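Local coordinates for protein quinone oxidoreductase 1 (Escherichia coli, PDB 1QOR) that catalyses the NADPH-dependent one-electron reduction of quinones to semiquinones and works as a homodimer of the zinc-containing alcohol dehydrogenase family, at residues Gly50-Pro55 / Phe238-Gly243; Ile43-Arg48 / Ile313-Ala318. All blocks are in the same frame, centred on the assembly; numbering follows the deposited sequence.

Overall arrangement
Both contacts sit beside the same NADPH, and the centres of the two contacts lie about 10 Å apart; both lean on helix 42-49: contact 2 uses the helix itself, contact 1 the loop that leaves it. Contact 1 is partly buried and bridges the cleft, from that loop to the coenzyme-binding loop after strand 233-237. Contact 2 is buried and stays on the catalytic-domain side of the cleft, joining helix 42-49 to helix 307-315. Their chemistry differs accordingly. In contact 1 a tyrosine and a leucine lightly touch an asparagine, whereas contact 2 turns on a salt bridge. Tyr-46 joins them, its OH probably bonded by Asn-240 N and its carbonyl O by Tyr-52 N.

Contact 1 of 2, residues Gly50-Pro55 / Phe238-Gly243; sequences GLYPPP and FGNSSG. With NDP (NADPH dihydro-nicotinamide-adenine-dinucleotide phosphate), chain D.
The Tyr-52 ring and the Asn-240 amide come at each other from opposite directions, their planes 73° apart. Asn-240 OD1 approaches the phenol obliquely and lies 3.1 Å from Tyr-52 OH; Tyr-46 meets the same ring at a steep angle. Tyr-52 OH also lies close to a sulfate ion, probably from the crystallisation liquor. The Phe-238 ring offers an edge to the coenzyme, its CD2 3.6 Å from C2N of the nicotinamide. Leu-51 adds an aliphatic touch: with CG trans to the backbone N (chi1 -177°), its CD2 comes within 4.0 Å of Asn-240 OD1.

This is the cleft between the two domains of a medium-chain dehydrogenase. Residues 50-55 leave helix 42-49 through a Schellman motif at Gly-50, while residues 238-243 follow strand 233-237, the fifth in the 3-2-1-4-5-6 order of the Rossmann sheet.

The Rossmann side holds the nicotinamide ribose. Ser-241 OG and NADPH O3D share a hydrogen bond of 2.7 Å, in which either may be the donor. Gly-239 passes so near this ribose that a CB would collide with O3D, its CA being 3.4 Å from that hydroxyl. From Asn-240 the chain makes a type I turn, closed by Gly-243 N bonding to Asn-240 O at 2.8 Å, and Ser-242 CB lies 3.7 Å from N6A of the adenine.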
loop_
_atom_site.group_PDB
_atom_site.type_symbol
_atom_site.label_atom_id
_atom_site.label_comp_id
_atom_site.label_asym_id
_atom_site.label_seq_id
_atom_site.Cartn_x
_atom_site.Cartn_y
_atom_site.Cartn_z
ATOM N N GLY A 50 0.756 10.413 -24.461
ATOM C CA GLY A 50 2.016 10.752 -23.859
ATOM C C GLY A 50 2.110 10.568 -22.350
ATOM O O GLY A 50 3.168 10.843 -21.787
ATOM N N LEU A 51 1.048 10.110 -21.675
ATOM C CA LEU A 51 1.128 9.876 -20.226
ATOM C C LEU A 51 2.147 8.768 -20.025
ATOM O O LEU A 51 2.879 8.800 -19.050
ATOM C CB LEU A 51 -0.222 9.460 -19.636
ATOM C CG LEU A 51 -0.348 9.233 -18.117
ATOM C CD1 LEU A 51 -0.127 10.534 -17.339
ATOM C CD2 LEU A 51 -1.746 8.725 -17.814
ATOM N N TYR A 52 2.124 7.748 -20.896
ATOM C CA TYR A 52 3.093 6.637 -20.867
ATOM C C TYR A 52 3.829 6.762 -22.224
ATOM O O TYR A 52 3.349 6.266 -23.260
ATOM C CB TYR A 52 2.427 5.263 -20.842
ATOM C CG TYR A 52 1.734 4.804 -19.571
ATOM C CD1 TYR A 52 1.576 5.652 -18.451
ATOM C CD2 TYR A 52 1.179 3.511 -19.505
ATOM C CE1 TYR A 52 0.867 5.205 -17.305
ATOM C CE2 TYR A 52 0.494 3.069 -18.392
ATOM C CZ TYR A 52 0.331 3.909 -17.295
ATOM O OH TYR A 52 -0.373 3.453 -16.192
ATOM N N PRO A 53 5.012 7.397 -22.241
ATOM C CA PRO A 53 5.775 7.570 -23.494
ATOM C C PRO A 53 6.313 6.231 -24.012
ATOM O O PRO A 53 6.750 5.389 -23.233
ATOM C CB PRO A 53 6.888 8.505 -23.057
ATOM C CG PRO A 53 7.217 7.940 -21.723
ATOM C CD PRO A 53 5.844 7.760 -21.079
ATOM N N PRO A 54 6.235 5.994 -25.325
ATOM C CA PRO A 54 6.730 4.729 -25.882
ATOM C C PRO A 54 8.235 4.704 -25.945
ATOM O O PRO A 54 8.885 5.693 -25.626
ATOM C CB PRO A 54 6.125 4.706 -27.284
ATOM C CG PRO A 54 6.010 6.132 -27.633
ATOM C CD PRO A 54 5.563 6.803 -26.351
ATOM N N PRO A 55 8.815 3.545 -26.300
ATOM C CA PRO A 55 10.278 3.427 -26.397
ATOM C C PRO A 55 10.788 4.528 -27.349
ATOM O O PRO A 55 11.816 5.163 -27.082
ATOM C CB PRO A 55 10.456 2.033 -26.976
ATOM C CG PRO A 55 9.317 1.271 -26.329
ATOM C CD PRO A 55 8.163 2.233 -26.493
ATOM N N PHE A 238 -5.622 0.964 -9.929
ATOM C CA PHE A 238 -5.121 0.234 -11.086
ATOM C C PHE A 238 -5.458 0.845 -12.419
ATOM O O PHE A 238 -5.369 0.177 -13.440
ATOM C CB PHE A 238 -5.564 -1.255 -11.002
ATOM C CG PHE A 238 -7.024 -1.510 -11.357
ATOM C CD1 PHE A 238 -8.023 -1.343 -10.408
ATOM C CD2 PHE A 238 -7.372 -1.961 -12.638
ATOM C CE1 PHE A 238 -9.358 -1.621 -10.708
ATOM C CE2 PHE A 238 -8.697 -2.240 -12.974
ATOM C CZ PHE A 238 -9.704 -2.074 -12.006
ATOM N N GLY A 239 -5.844 2.114 -12.415
ATOM C CA GLY A 239 -6.175 2.793 -13.652
ATOM C C GLY A 239 -6.004 4.300 -13.467
ATOM O O GLY A 239 -5.825 4.772 -12.349
ATOM N N ASN A 240 -5.983 5.043 -14.576
ATOM C CA ASN A 240 -5.845 6.501 -14.555
ATOM C C ASN A 240 -6.894 7.062 -15.537
ATOM O O ASN A 240 -6.590 8.048 -16.223
ATOM C CB ASN A 240 -4.467 6.968 -15.095
ATOM C CG ASN A 240 -3.340 6.032 -14.760
ATOM O OD1 ASN A 240 -2.661 5.541 -15.652
ATOM N ND2 ASN A 240 -3.142 5.758 -13.490
ATOM N N SER A 241 -8.118 6.510 -15.559
ATOM C CA SER A 241 -9.127 6.967 -16.510
ATOM C C SER A 241 -9.421 8.441 -16.464
ATOM O O SER A 241 -9.572 9.078 -17.513
ATOM C CB SER A 241 -10.404 6.175 -16.378
ATOM O OG SER A 241 -10.146 4.798 -16.640
ATOM N N SER A 242 -9.520 8.999 -15.263
ATOM C CA SER A 242 -9.774 10.427 -15.150
ATOM C C SER A 242 -8.444 11.171 -14.921
ATOM O O SER A 242 -8.452 12.373 -14.705
ATOM C CB SER A 242 -10.712 10.710 -13.972
ATOM O OG SER A 242 -10.108 10.416 -12.717
ATOM N N GLY A 243 -7.332 10.449 -14.887
ATOM C CA GLY A 243 -6.059 11.081 -14.631
ATOM C C GLY A 243 -5.299 10.292 -13.588
ATOM O O GLY A 243 -5.920 9.560 -12.804
HETATM P PA NDP D . -13.352 1.078 -19.845
HETATM O O1A NDP D . -14.019 0.385 -20.977
HETATM O O2A NDP D . -13.689 0.659 -18.459
HETATM O O5B NDP D . -13.468 2.617 -19.995
HETATM C C5B NDP D . -13.143 3.517 -18.969
HETATM C C4B NDP D . -14.386 3.834 -18.195
HETATM O O4B NDP D . -13.862 4.510 -17.060
HETATM C C3B NDP D . -15.381 4.818 -18.827
HETATM O O3B NDP D . -16.284 4.098 -19.707
HETATM C C2B NDP D . -15.945 5.541 -17.613
HETATM O O2B NDP D . -17.123 4.860 -17.202
HETATM C C1B NDP D . -14.782 5.453 -16.530
HETATM N N9A NDP D . -14.342 6.845 -16.347
HETATM C C8A NDP D . -14.459 7.600 -15.253
HETATM N N7A NDP D . -13.982 8.827 -15.495
HETATM C C5A NDP D . -13.583 8.788 -16.747
HETATM C C6A NDP D . -13.041 9.859 -17.447
HETATM N N6A NDP D . -12.857 11.058 -16.908
HETATM N N1A NDP D . -12.720 9.613 -18.718
HETATM C C2A NDP D . -12.903 8.399 -19.308
HETATM N N3A NDP D . -13.430 7.380 -18.626
HETATM C C4A NDP D . -13.789 7.569 -17.323
HETATM O O3 NDP D . -11.820 0.720 -20.076
HETATM P PN NDP D . -10.931 -0.581 -19.958
HETATM O O1N NDP D . -11.739 -1.791 -19.566
HETATM O O2N NDP D . -10.036 -0.659 -21.174
HETATM O O5D NDP D . -9.995 -0.121 -18.683
HETATM C C5D NDP D . -10.488 0.259 -17.406
HETATM C C4D NDP D . -9.399 0.819 -16.554
HETATM O O4D NDP D . -8.492 -0.229 -16.145
HETATM C C3D NDP D . -8.553 1.874 -17.257
HETATM O O3D NDP D . -8.259 2.946 -16.355
HETATM C C2D NDP D . -7.287 1.067 -17.617
HETATM O O2D NDP D . -6.173 1.902 -17.806
HETATM C C1D NDP D . -7.093 0.179 -16.423
HETATM N N1N NDP D . -6.442 -1.153 -16.553
HETATM C C2N NDP D . -5.452 -1.509 -15.671
HETATM C C3N NDP D . -4.869 -2.757 -15.805
HETATM C C7N NDP D . -3.793 -3.218 -14.831
HETATM O O7N NDP D . -3.301 -4.338 -14.912
HETATM N N7N NDP D . -3.457 -2.328 -13.920
HETATM C C4N NDP D . -5.265 -3.646 -16.790
HETATM C C5N NDP D . -6.279 -3.267 -17.679
HETATM C C6N NDP D . -6.853 -2.013 -17.552
HETATM P P2B NDP D . -18.350 5.667 -16.416
HETATM O O1X NDP D . -19.241 4.593 -15.929
HETATM O O2X NDP D . -17.701 6.413 -15.330
HETATM O O3X NDP D . -18.916 6.533 -17.468
#

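Contact 2 of 2, residues Ile43-Arg48 / Ile313-Ala318; sequences IDTYIR and ILESRA. With NDP (NADPH dihydro-nicotinamide-adenine-dinucleotide phosphate), chain D.
Arg-48 and Glu-315 reach across from opposite directions and form a salt bridge, with Arg-48 NH2 2.7 Å from Glu-315 OE2. The N-H points well at the oxygen (162°) and the acceptor lies near the guanidinium plane, yet OE2 is met from above the carboxylate, 65° out of its plane. Glu-315 gets there with an extended chain, whereas Arg-48 is bent at chi2 (-106°) and chi3, which folds the guanidinium back until one face sits over Thr-45 O. Its NH1 is held by Gly-11 O.

Thr-45 fills the angle beside the bridge, CB 3.4 Å from Glu-315 OE2 and CG2 4.1 Å from Leu-314 CD2. Its OG1 bonds Phe-42 O and accepts from a water at 2.8 Å, which gives a weak second bond to Glu-315 OE2.

The coenzyme is gripped from both segments. Tyr-46 OH donates to ribose O2D at 2.7 Å. Arg-317, the positive-phi residue of a Schellman motif after helix 307-315, bends at chi3 to lay its guanidinium face over adenine N7A, while NH2 donates to O2X of the 2'-phosphate at 2.8 Å. Cut back to alanine, it would probably leave the 2'-phosphate without this positive partner and the adenine without the guanidinium lying on it.

His-311 of helix 307-315 also packs on helix 42-49. Helix 42-49 follows strand 37-39 and helix 307-315 precedes strand 324-326, two strands that pair antiparallel in the mixed sheet.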
loop_
_atom_site.group_PDB
_atom_site.type_symbol
_atom_site.label_atom_id
_atom_site.label_comp_id
_atom_site.label_asym_id
_atom_site.label_seq_id
_atom_site.Cartn_x
_atom_site.Cartn_y
_atom_site.Cartn_z
ATOM N N ILE A 43 -5.237 1.714 -21.694
ATOM C CA ILE A 43 -3.812 2.057 -21.696
ATOM C C ILE A 43 -3.358 2.538 -23.109
ATOM O O ILE A 43 -2.437 3.362 -23.222
ATOM C CB ILE A 43 -2.940 0.878 -21.192
ATOM C CG1 ILE A 43 -1.466 1.303 -21.044
ATOM C CG2 ILE A 43 -3.091 -0.351 -22.114
ATOM C CD1 ILE A 43 -0.584 0.229 -20.369
ATOM N N ASP A 44 -4.068 2.117 -24.166
ATOM C CA ASP A 44 -3.708 2.544 -25.522
ATOM C C ASP A 44 -3.767 4.073 -25.599
ATOM O O ASP A 44 -2.949 4.704 -26.299
ATOM C CB ASP A 44 -4.638 1.945 -26.593
ATOM C CG ASP A 44 -4.645 0.421 -26.600
ATOM O OD1 ASP A 44 -3.731 -0.213 -26.023
ATOM O OD2 ASP A 44 -5.579 -0.146 -27.207
ATOM N N THR A 45 -4.734 4.671 -24.905
ATOM C CA THR A 45 -4.845 6.126 -24.919
ATOM C C THR A 45 -3.726 6.814 -24.048
ATOM O O THR A 45 -3.387 7.977 -24.278
ATOM C CB THR A 45 -6.257 6.629 -24.426
ATOM O OG1 THR A 45 -6.414 6.340 -23.023
ATOM C CG2 THR A 45 -7.412 5.999 -25.228
ATOM N N TYR A 46 -3.220 6.145 -23.019
ATOM C CA TYR A 46 -2.176 6.740 -22.181
ATOM C C TYR A 46 -0.878 6.886 -23.039
ATOM O O TYR A 46 -0.135 7.901 -22.953
ATOM C CB TYR A 46 -1.853 5.844 -20.985
ATOM C CG TYR A 46 -2.989 5.558 -20.032
ATOM C CD1 TYR A 46 -4.078 6.432 -19.898
ATOM C CD2 TYR A 46 -2.996 4.370 -19.278
ATOM C CE1 TYR A 46 -5.157 6.115 -19.041
ATOM C CE2 TYR A 46 -4.058 4.043 -18.421
ATOM C CZ TYR A 46 -5.138 4.912 -18.307
ATOM O OH TYR A 46 -6.202 4.545 -17.495
ATOM N N ILE A 47 -0.596 5.844 -23.818
ATOM C CA ILE A 47 0.557 5.816 -24.687
ATOM C C ILE A 47 0.435 6.854 -25.812
ATOM O O ILE A 47 1.326 7.701 -25.991
ATOM C CB ILE A 47 0.755 4.382 -25.190
ATOM C CG1 ILE A 47 1.256 3.536 -24.032
ATOM C CG2 ILE A 47 1.738 4.295 -26.350
ATOM C CD1 ILE A 47 1.165 2.112 -24.348
ATOM N N ARG A 48 -0.708 6.877 -26.482
ATOM C CA ARG A 48 -0.947 7.830 -27.555
ATOM C C ARG A 48 -0.856 9.288 -27.069
ATOM O O ARG A 48 -0.303 10.137 -27.757
ATOM C CB ARG A 48 -2.345 7.577 -28.136
ATOM C CG ARG A 48 -2.691 8.316 -29.422
ATOM C CD ARG A 48 -3.651 9.423 -29.149
ATOM N NE ARG A 48 -4.883 8.907 -28.622
ATOM C CZ ARG A 48 -5.641 9.438 -27.660
ATOM N NH1 ARG A 48 -5.357 10.565 -27.043
ATOM N NH2 ARG A 48 -6.693 8.761 -27.274
ATOM N N ILE A 313 -14.525 7.697 -29.152
ATOM C CA ILE A 313 -15.677 7.101 -28.514
ATOM C C ILE A 313 -15.338 6.543 -27.134
ATOM O O ILE A 313 -16.035 6.848 -26.149
ATOM C CB ILE A 313 -16.329 6.056 -29.425
ATOM C CG1 ILE A 313 -16.963 6.792 -30.606
ATOM C CG2 ILE A 313 -17.434 5.265 -28.676
ATOM C CD1 ILE A 313 -17.388 5.867 -31.697
ATOM N N LEU A 314 -14.246 5.790 -27.043
ATOM C CA LEU A 314 -13.832 5.233 -25.761
ATOM C C LEU A 314 -13.648 6.326 -24.737
ATOM O O LEU A 314 -14.230 6.268 -23.652
ATOM C CB LEU A 314 -12.526 4.449 -25.906
ATOM C CG LEU A 314 -11.911 3.905 -24.631
ATOM C CD1 LEU A 314 -12.808 2.809 -24.066
ATOM C CD2 LEU A 314 -10.502 3.359 -24.928
ATOM N N GLU A 315 -12.933 7.376 -25.114
ATOM C CA GLU A 315 -12.656 8.462 -24.185
ATOM C C GLU A 315 -13.865 9.281 -23.773
ATOM O O GLU A 315 -13.854 9.905 -22.688
ATOM C CB GLU A 315 -11.595 9.392 -24.760
ATOM C CG GLU A 315 -10.214 8.786 -24.760
ATOM C CD GLU A 315 -9.142 9.768 -25.205
ATOM O OE1 GLU A 315 -9.483 10.841 -25.740
ATOM O OE2 GLU A 315 -7.949 9.488 -24.994
ATOM N N SER A 316 -14.892 9.302 -24.627
ATOM C CA SER A 316 -16.085 10.074 -24.333
ATOM C C SER A 316 -16.969 9.396 -23.270
ATOM O O SER A 316 -17.983 9.958 -22.854
ATOM C CB SER A 316 -16.879 10.308 -25.603
ATOM O OG SER A 316 -17.345 9.076 -26.159
ATOM N N ARG A 317 -16.594 8.193 -22.838
ATOM C CA ARG A 317 -17.343 7.460 -21.816
ATOM C C ARG A 317 -18.655 6.871 -22.346
ATOM O O ARG A 317 -19.494 6.385 -21.570
ATOM C CB ARG A 317 -17.609 8.356 -20.586
ATOM C CG ARG A 317 -16.333 9.033 -20.037
ATOM C CD ARG A 317 -16.629 10.040 -18.916
ATOM N NE ARG A 317 -17.100 9.360 -17.725
ATOM C CZ ARG A 317 -17.157 9.891 -16.511
ATOM N NH1 ARG A 317 -16.774 11.132 -16.320
ATOM N NH2 ARG A 317 -17.539 9.157 -15.478
ATOM N N ALA A 318 -18.807 6.840 -23.660
ATOM C CA ALA A 318 -20.028 6.325 -24.237
ATOM C C ALA A 318 -19.982 4.838 -24.548
ATOM O O ALA A 318 -20.726 4.382 -25.380
ATOM C CB ALA A 318 -20.380 7.103 -25.485
HETATM P PA NDP D . -13.352 1.078 -19.845
HETATM O O1A NDP D . -14.019 0.385 -20.977
HETATM O O2A NDP D . -13.689 0.659 -18.459
HETATM O O5B NDP D . -13.468 2.617 -19.995
HETATM C C5B NDP D . -13.143 3.517 -18.969
HETATM C C4B NDP D . -14.386 3.834 -18.195
HETATM O O4B NDP D . -13.862 4.510 -17.060
HETATM C C3B NDP D . -15.381 4.818 -18.827
HETATM O O3B NDP D . -16.284 4.098 -19.707
HETATM C C2B NDP D . -15.945 5.541 -17.613
HETATM O O2B NDP D . -17.123 4.860 -17.202
HETATM C C1B NDP D . -14.782 5.453 -16.530
HETATM N N9A NDP D . -14.342 6.845 -16.347
HETATM C C8A NDP D . -14.459 7.600 -15.253
HETATM N N7A NDP D . -13.982 8.827 -15.495
HETATM C C5A NDP D . -13.583 8.788 -16.747
HETATM C C6A NDP D . -13.041 9.859 -17.447
HETATM N N6A NDP D . -12.857 11.058 -16.908
HETATM N N1A NDP D . -12.720 9.613 -18.718
HETATM C C2A NDP D . -12.903 8.399 -19.308
HETATM N N3A NDP D . -13.430 7.380 -18.626
HETATM C C4A NDP D . -13.789 7.569 -17.323
HETATM O O3 NDP D . -11.820 0.720 -20.076
HETATM P PN NDP D . -10.931 -0.581 -19.958
HETATM O O1N NDP D . -11.739 -1.791 -19.566
HETATM O O2N NDP D . -10.036 -0.659 -21.174
HETATM O O5D NDP D . -9.995 -0.121 -18.683
HETATM C C5D NDP D . -10.488 0.259 -17.406
HETATM C C4D NDP D . -9.399 0.819 -16.554
HETATM O O4D NDP D . -8.492 -0.229 -16.145
HETATM C C3D NDP D . -8.553 1.874 -17.257
HETATM O O3D NDP D . -8.259 2.946 -16.355
HETATM C C2D NDP D . -7.287 1.067 -17.617
HETATM O O2D NDP D . -6.173 1.902 -17.806
HETATM C C1D NDP D . -7.093 0.179 -16.423
HETATM N N1N NDP D . -6.442 -1.153 -16.553
HETATM C C2N NDP D . -5.452 -1.509 -15.671
HETATM C C3N NDP D . -4.869 -2.757 -15.805
HETATM C C7N NDP D . -3.793 -3.218 -14.831
HETATM O O7N NDP D . -3.301 -4.338 -14.912
HETATM N N7N NDP D . -3.457 -2.328 -13.920
HETATM C C4N NDP D . -5.265 -3.646 -16.790
HETATM C C5N NDP D . -6.279 -3.267 -17.679
HETATM C C6N NDP D . -6.853 -2.013 -17.552
HETATM P P2B NDP D . -18.350 5.667 -16.416
HETATM O O1X NDP D . -19.241 4.593 -15.929
HETATM O O2X NDP D . -17.701 6.413 -15.330
HETATM O O3X NDP D . -18.916 6.533 -17.468
HETATM O O HOH W 1 -6.567 8.921 -21.960
#